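Local structure of elastinolytic metalloprotease (Pseudoalteromonas sp. CF6-2, 6IK4) at residues A[3-8]-A[121-126]; A[55-60]-A[65-70]. The protein is a zinc metalloprotease of the M23 family that probably cleaves peptide bonds in elastin and in the peptidoglycan of Gram-positive bacteria. All blocks are in the same frame, centred on the assembly; numbering follows the deposited sequence. Where two conformers were deposited one is given.

Contact 1 (A[3-8]-A[121-126]); sequences FTMNLP and FTLLQN
The Phe121 ring presents its edge to Met5, whose SD lies near the ring plane, 5.4 Å from the centroid of the Phe121 ring. The closest approach is Met5 SD to Phe121 CZ, 4.1 Å. This is a Met-aromatic contact of the edge-on kind, in which the polarisable sulfur meets the slightly positive ring hydrogens. The Phe3 ring, in turn, is met obliquely by Leu123, whose CD1 stands 3.9 Å from Phe3 CE2. Leu123 CD1 also lies 4.0 Å from Met5 SD, so that one methyl touches both the sulfur and the Phe3 ring. Phe121 and Leu123, alternate residues of strand 119-125, both turn CG anti to the backbone N (chi1 174° and 180°), which carries ring and isobutyl group toward the N-terminal segment. Methionine suits the middle place because its flexible chain, bent at chi3 (-87°), can fit its sulfur against two differently shaped partners. No hydrogen bond joins the segments. Further rings extend the contact: Phe73 stacks on Phe3, while Phe35 and Tyr77 meet Phe121. The arrangement is a hydrophobic cluster by which an N-terminal loop covers the central sheet of the M23 peptidase, on the strand that carries zinc ligand His120, with the Phe121 side chain about 7 Å from the zinc ion.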
loop_
_atom_site.group_PDB
_atom_site.type_symbol
_atom_site.label_atom_id
_atom_site.label_comp_id
_atom_site.label_asym_id
_atom_site.label_seq_id
_atom_site.Cartn_x
_atom_site.Cartn_y
_atom_site.Cartn_z
ATOM N N PHE A 3 2.842 -16.751 3.474
ATOM C CA PHE A 3 2.473 -15.385 3.127
ATOM C C PHE A 3 3.502 -14.760 2.194
ATOM O O PHE A 3 4.693 -14.709 2.508
ATOM C CB PHE A 3 2.355 -14.549 4.393
ATOM C CG PHE A 3 1.942 -13.133 4.135
ATOM C CD1 PHE A 3 0.690 -12.853 3.617
ATOM C CD2 PHE A 3 2.797 -12.087 4.428
ATOM C CE1 PHE A 3 0.294 -11.545 3.383
ATOM C CE2 PHE A 3 2.407 -10.772 4.195
ATOM C CZ PHE A 3 1.159 -10.507 3.674
ATOM N N THR A 4 3.034 -14.267 1.055
ATOM C CA THR A 4 3.855 -13.560 0.085
ATOM C C THR A 4 3.025 -12.408 -0.454
ATOM O O THR A 4 1.837 -12.589 -0.725
ATOM C CB THR A 4 4.270 -14.497 -1.059
ATOM O OG1 THR A 4 4.922 -15.652 -0.507
ATOM C CG2 THR A 4 5.222 -13.797 -2.000
ATOM N N MET A 5 3.639 -11.236 -0.605
ATOM C CA MET A 5 2.967 -10.039 -1.097
ATOM C C MET A 5 3.505 -9.664 -2.465
ATOM O O MET A 5 4.701 -9.803 -2.722
ATOM C CB MET A 5 3.209 -8.818 -0.200
ATOM C CG MET A 5 2.928 -8.952 1.250
ATOM S SD MET A 5 2.937 -7.284 1.908
ATOM C CE MET A 5 4.657 -7.004 2.298
ATOM N N ASN A 6 2.630 -9.126 -3.316
ATOM C CA ASN A 6 3.043 -8.497 -4.570
ATOM C C ASN A 6 2.709 -7.017 -4.531
ATOM O O ASN A 6 1.770 -6.603 -3.848
ATOM C CB ASN A 6 2.351 -9.116 -5.785
ATOM C CG ASN A 6 2.460 -10.633 -5.816
ATOM O OD1 ASN A 6 3.553 -11.188 -5.759
ATOM N ND2 ASN A 6 1.317 -11.307 -5.907
ATOM N N LEU A 7 3.469 -6.221 -5.281
ATOM C CA LEU A 7 3.092 -4.826 -5.464
ATOM C C LEU A 7 1.694 -4.756 -6.067
ATOM O O LEU A 7 1.358 -5.565 -6.942
ATOM C CB LEU A 7 4.091 -4.105 -6.370
ATOM C CG LEU A 7 5.495 -4.013 -5.772
ATOM C CD1 LEU A 7 6.512 -3.680 -6.877
ATOM C CD2 LEU A 7 5.540 -2.965 -4.666
ATOM N N PRO A 8 0.854 -3.799 -5.634
ATOM C CA PRO A 8 -0.562 -3.816 -6.031
ATOM C C PRO A 8 -0.843 -3.272 -7.428
ATOM O O PRO A 8 -1.822 -2.546 -7.638
ATOM C CB PRO A 8 -1.223 -2.959 -4.945
ATOM C CG PRO A 8 -0.143 -1.979 -4.544
ATOM C CD PRO A 8 1.135 -2.790 -4.597
ATOM N N PHE A 121 -0.888 2.220 1.977
ATOM C CA PHE A 121 -0.799 0.760 2.038
ATOM C C PHE A 121 -0.085 0.343 3.322
ATOM O O PHE A 121 1.028 0.801 3.574
ATOM C CB PHE A 121 -0.043 0.274 0.797
ATOM C CG PHE A 121 0.269 -1.200 0.767
ATOM C CD1 PHE A 121 -0.654 -2.111 0.276
ATOM C CD2 PHE A 121 1.524 -1.657 1.145
ATOM C CE1 PHE A 121 -0.349 -3.471 0.210
ATOM C CE2 PHE A 121 1.834 -3.012 1.089
ATOM C CZ PHE A 121 0.898 -3.913 0.617
ATOM N N THR A 122 -0.697 -0.553 4.112
ATOM C CA THR A 122 -0.193 -0.888 5.446
ATOM C C THR A 122 -0.123 -2.398 5.627
ATOM O O THR A 122 -1.058 -3.109 5.252
ATOM C CB THR A 122 -1.096 -0.299 6.556
ATOM O OG1 THR A 122 -1.226 1.118 6.382
ATOM C CG2 THR A 122 -0.561 -0.635 7.995
ATOM N N LEU A 123 0.973 -2.876 6.228
ATOM C CA LEU A 123 1.134 -4.284 6.596
ATOM C C LEU A 123 0.773 -4.484 8.064
ATOM O O LEU A 123 1.247 -3.741 8.936
ATOM C CB LEU A 123 2.570 -4.758 6.355
ATOM C CG LEU A 123 2.858 -6.227 6.713
ATOM C CD1 LEU A 123 2.091 -7.178 5.778
ATOM C CD2 LEU A 123 4.366 -6.539 6.678
ATOM N N LEU A 124 -0.025 -5.515 8.341
ATOM C CA LEU A 124 -0.445 -5.820 9.692
ATOM C C LEU A 124 -0.199 -7.295 9.969
ATOM O O LEU A 124 -0.113 -8.113 9.051
ATOM C CB LEU A 124 -1.934 -5.502 9.910
ATOM C CG LEU A 124 -2.391 -4.069 9.646
ATOM C CD1 LEU A 124 -2.961 -3.963 8.261
ATOM C CD2 LEU A 124 -3.422 -3.649 10.683
ATOM N N GLN A 125 -0.079 -7.619 11.252
ATOM C CA GLN A 125 -0.134 -9.006 11.698
ATOM C C GLN A 125 -1.017 -9.055 12.934
ATOM O O GLN A 125 -0.913 -8.187 13.802
ATOM C CB GLN A 125 1.259 -9.585 12.019
ATOM C CG GLN A 125 1.184 -11.137 12.188
ATOM C CD GLN A 125 2.418 -11.764 12.805
ATOM O OE1 GLN A 125 3.443 -11.112 12.977
ATOM N NE2 GLN A 125 2.316 -13.047 13.149
ATOM N N ASN A 126 -1.887 -10.059 13.018
ATOM C CA ASN A 126 -2.830 -10.137 14.141
ATOM C C ASN A 126 -3.612 -8.834 14.297
ATOM O O ASN A 126 -3.910 -8.413 15.417
ATOM C CB ASN A 126 -2.119 -10.443 15.466
ATOM C CG ASN A 126 -1.168 -11.614 15.383
ATOM O OD1 ASN A 126 -0.005 -11.519 15.793
ATOM N ND2 ASN A 126 -1.659 -12.730 14.902
#

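Contact 2 (A[55-60]-A[65-70])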
loop_
_atom_site.group_PDB
_atom_site.type_symbol
_atom_site.label_atom_id
_atom_site.label_comp_id
_atom_site.label_asym_id
_atom_site.label_seq_id
_atom_site.Cartn_x
_atom_site.Cartn_y
_atom_site.Cartn_z
ATOM N N GLY A 55 -7.056 -13.424 0.538
ATOM C CA GLY A 55 -7.554 -13.455 1.897
ATOM C C GLY A 55 -8.996 -12.986 1.995
ATOM O O GLY A 55 -9.704 -12.856 0.997
ATOM N N VAL A 56 -9.406 -12.742 3.244
ATOM C CA VAL A 56 -10.772 -12.354 3.591
ATOM C C VAL A 56 -10.838 -10.843 3.752
ATOM O O VAL A 56 -9.938 -10.230 4.344
ATOM C CB VAL A 56 -11.233 -13.064 4.881
ATOM C CG1 VAL A 56 -12.691 -12.742 5.180
ATOM C CG2 VAL A 56 -11.053 -14.573 4.733
ATOM N N ILE A 57 -11.917 -10.243 3.245
ATOM C CA ILE A 57 -12.086 -8.795 3.231
ATOM C C ILE A 57 -12.674 -8.313 4.548
ATOM O O ILE A 57 -13.606 -8.922 5.092
ATOM C CB ILE A 57 -13.001 -8.384 2.060
ATOM C CG1 ILE A 57 -12.319 -8.636 0.714
ATOM C CG2 ILE A 57 -13.491 -6.930 2.216
ATOM C CD1 ILE A 57 -11.192 -7.658 0.403
ATOM N N THR A 58 -12.148 -7.194 5.049
ATOM C CA THR A 58 -12.842 -6.356 6.021
ATOM C C THR A 58 -12.997 -4.981 5.394
ATOM O O THR A 58 -12.004 -4.392 4.960
ATOM C CB THR A 58 -12.072 -6.255 7.341
ATOM O OG1 THR A 58 -11.804 -7.564 7.854
ATOM C CG2 THR A 58 -12.883 -5.460 8.369
ATOM N N ARG A 59 -14.233 -4.479 5.312
ATOM C CA ARG A 59 -14.512 -3.150 4.763
ATOM C C ARG A 59 -14.879 -2.232 5.917
ATOM O O ARG A 59 -15.951 -2.374 6.512
ATOM C CB ARG A 59 -15.633 -3.188 3.721
ATOM C CG ARG A 59 -16.038 -1.797 3.188
ATOM C CD ARG A 59 -17.322 -1.856 2.357
ATOM N NE ARG A 59 -17.823 -0.528 1.983
ATOM C CZ ARG A 59 -18.475 0.297 2.801
ATOM N NH1 ARG A 59 -18.705 -0.050 4.059
ATOM N NH2 ARG A 59 -18.895 1.480 2.365
ATOM N N PHE A 60 -13.990 -1.288 6.236
ATOM C CA PHE A 60 -14.231 -0.428 7.389
ATOM C C PHE A 60 -15.115 0.758 7.041
ATOM O O PHE A 60 -15.836 1.263 7.906
ATOM C CB PHE A 60 -12.906 0.055 7.978
ATOM C CG PHE A 60 -12.073 -1.045 8.580
ATOM C CD1 PHE A 60 -12.399 -1.575 9.814
ATOM C CD2 PHE A 60 -10.962 -1.547 7.913
ATOM C CE1 PHE A 60 -11.643 -2.593 10.378
ATOM C CE2 PHE A 60 -10.196 -2.561 8.476
ATOM C CZ PHE A 60 -10.541 -3.083 9.713
ATOM N N ILE A 65 -10.281 -0.517 3.252
ATOM C CA ILE A 65 -10.550 -1.941 3.083
ATOM C C ILE A 65 -9.282 -2.723 3.414
ATOM O O ILE A 65 -8.165 -2.217 3.263
ATOM C CB ILE A 65 -11.043 -2.248 1.650
ATOM C CG1 ILE A 65 -11.676 -3.636 1.563
ATOM C CG2 ILE A 65 -9.899 -2.110 0.638
ATOM C CD1 ILE A 65 -12.281 -3.928 0.209
ATOM N N ARG A 66 -9.463 -3.969 3.864
ATOM C CA ARG A 66 -8.356 -4.809 4.304
ATOM C C ARG A 66 -8.516 -6.227 3.760
ATOM O O ARG A 66 -9.639 -6.733 3.642
ATOM C CB ARG A 66 -8.279 -4.838 5.844
ATOM C CG ARG A 66 -7.133 -5.676 6.424
ATOM C CD ARG A 66 -7.165 -5.679 7.939
ATOM N NE ARG A 66 -7.044 -4.338 8.519
ATOM C CZ ARG A 66 -6.974 -4.099 9.826
ATOM N NH1 ARG A 66 -7.003 -5.107 10.690
ATOM N NH2 ARG A 66 -6.868 -2.854 10.270
ATOM N N VAL A 67 -7.386 -6.854 3.423
ATOM C CA VAL A 67 -7.318 -8.253 3.013
ATOM C C VAL A 67 -6.513 -8.998 4.070
ATOM O O VAL A 67 -5.323 -8.723 4.247
ATOM C CB VAL A 67 -6.660 -8.421 1.633
ATOM C CG1 VAL A 67 -6.674 -9.911 1.214
ATOM C CG2 VAL A 67 -7.342 -7.532 0.585
ATOM N N THR A 68 -7.145 -9.947 4.761
ATOM C CA THR A 68 -6.466 -10.739 5.786
ATOM C C THR A 68 -6.174 -12.142 5.262
ATOM O O THR A 68 -7.095 -12.899 4.920
ATOM C CB THR A 68 -7.289 -10.805 7.072
ATOM O OG1 THR A 68 -7.517 -9.473 7.555
ATOM C CG2 THR A 68 -6.523 -11.594 8.137
ATOM N N HIS A 69 -4.889 -12.481 5.206
ATOM C CA HIS A 69 -4.385 -13.757 4.731
ATOM C C HIS A 69 -4.612 -14.845 5.783
ATOM O O HIS A 69 -4.730 -14.575 6.980
ATOM C CB HIS A 69 -2.894 -13.631 4.405
ATOM C CG HIS A 69 -2.308 -14.835 3.726
ATOM N ND1 HIS A 69 -1.474 -15.722 4.375
ATOM C CD2 HIS A 69 -2.421 -15.287 2.455
ATOM C CE1 HIS A 69 -1.098 -16.668 3.530
ATOM N NE2 HIS A 69 -1.660 -16.429 2.360
ATOM N N SER A 70 -4.666 -16.092 5.319
ATOM C CA SER A 70 -4.844 -17.222 6.229
ATOM C C SER A 70 -3.781 -17.269 7.329
ATOM O O SER A 70 -4.019 -17.872 8.386
ATOM C CB SER A 70 -4.826 -18.520 5.421
ATOM O OG SER A 70 -3.595 -18.646 4.732
#
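Val56 and Thr68 exchange two backbone hydrogen bonds, Val56 N to Thr68 O at 2.9 Å and Thr68 N to Val56 O at 2.8 Å. Thr58 and Arg66 form the next hydrogen-bonded pair of this antiparallel hairpin, with Arg66 N 2.8 Å from Thr58 O. At Gly55 the backbone takes a conformation (phi 157°) in which a CB would run into the preceding carbonyl and into Thr68 O, so glycine suits the place. Ile57 faces Val67 in a non-hydrogen-bonded pair, and its side chain bridges two neighbours: Ile57 CG2 touches Ile65 CD1 at 3.8 Å, and Ile57 CD1 touches Val67 CG2 at 3.9 Å. Beta-branched residues suit extended strands, and Ile57, Ile65 and Val67 make an apolar patch on the face they share with the base of Arg59. The other face carries Val56, Thr58, Arg66 and Thr68. There Phe60 CZ sits over the centre of the Arg66 guanidinium, 3.6 Å above its plane, while NE lies at the ring edge; the two planes are 59° apart. Arg66 reaches this place with an extended chain that bends at chi3 (-60°), and NE is hydrogen-bonded to Asn76 OD1, which limits the group's rotation. With an alanine here, Phe60 would probably lose the flat surface beneath its rim and Asn76 its donor. Farther out, strand 73-81 pairs with 64-68 and strand 90-91 with 55-61, while Leu97 of strand 96-100 packs against Ile57 and Val67.

In the fold
Contact 1 and contact 2 have centres 11 Å apart and reach the same large antiparallel sheet. Along the chain, segment 3-8 comes first, then both strands of the hairpin 55-68, and strand 119-125 last, so contact 1 spans a long stretch that includes contact 2. Strand 73-81 lies between them, pairing with strand 64-68 on one side and strand 119-125 on the other. The two also touch directly: Phe3 CD1 packs on His69 CG at 3.6 Å, and Leu124 CD2 on Arg66 NH2 at 3.6 Å. Contact 1 thus ties the N-terminus to the metal-bearing part of the sheet, whereas contact 2 builds the sheet farther from the zinc.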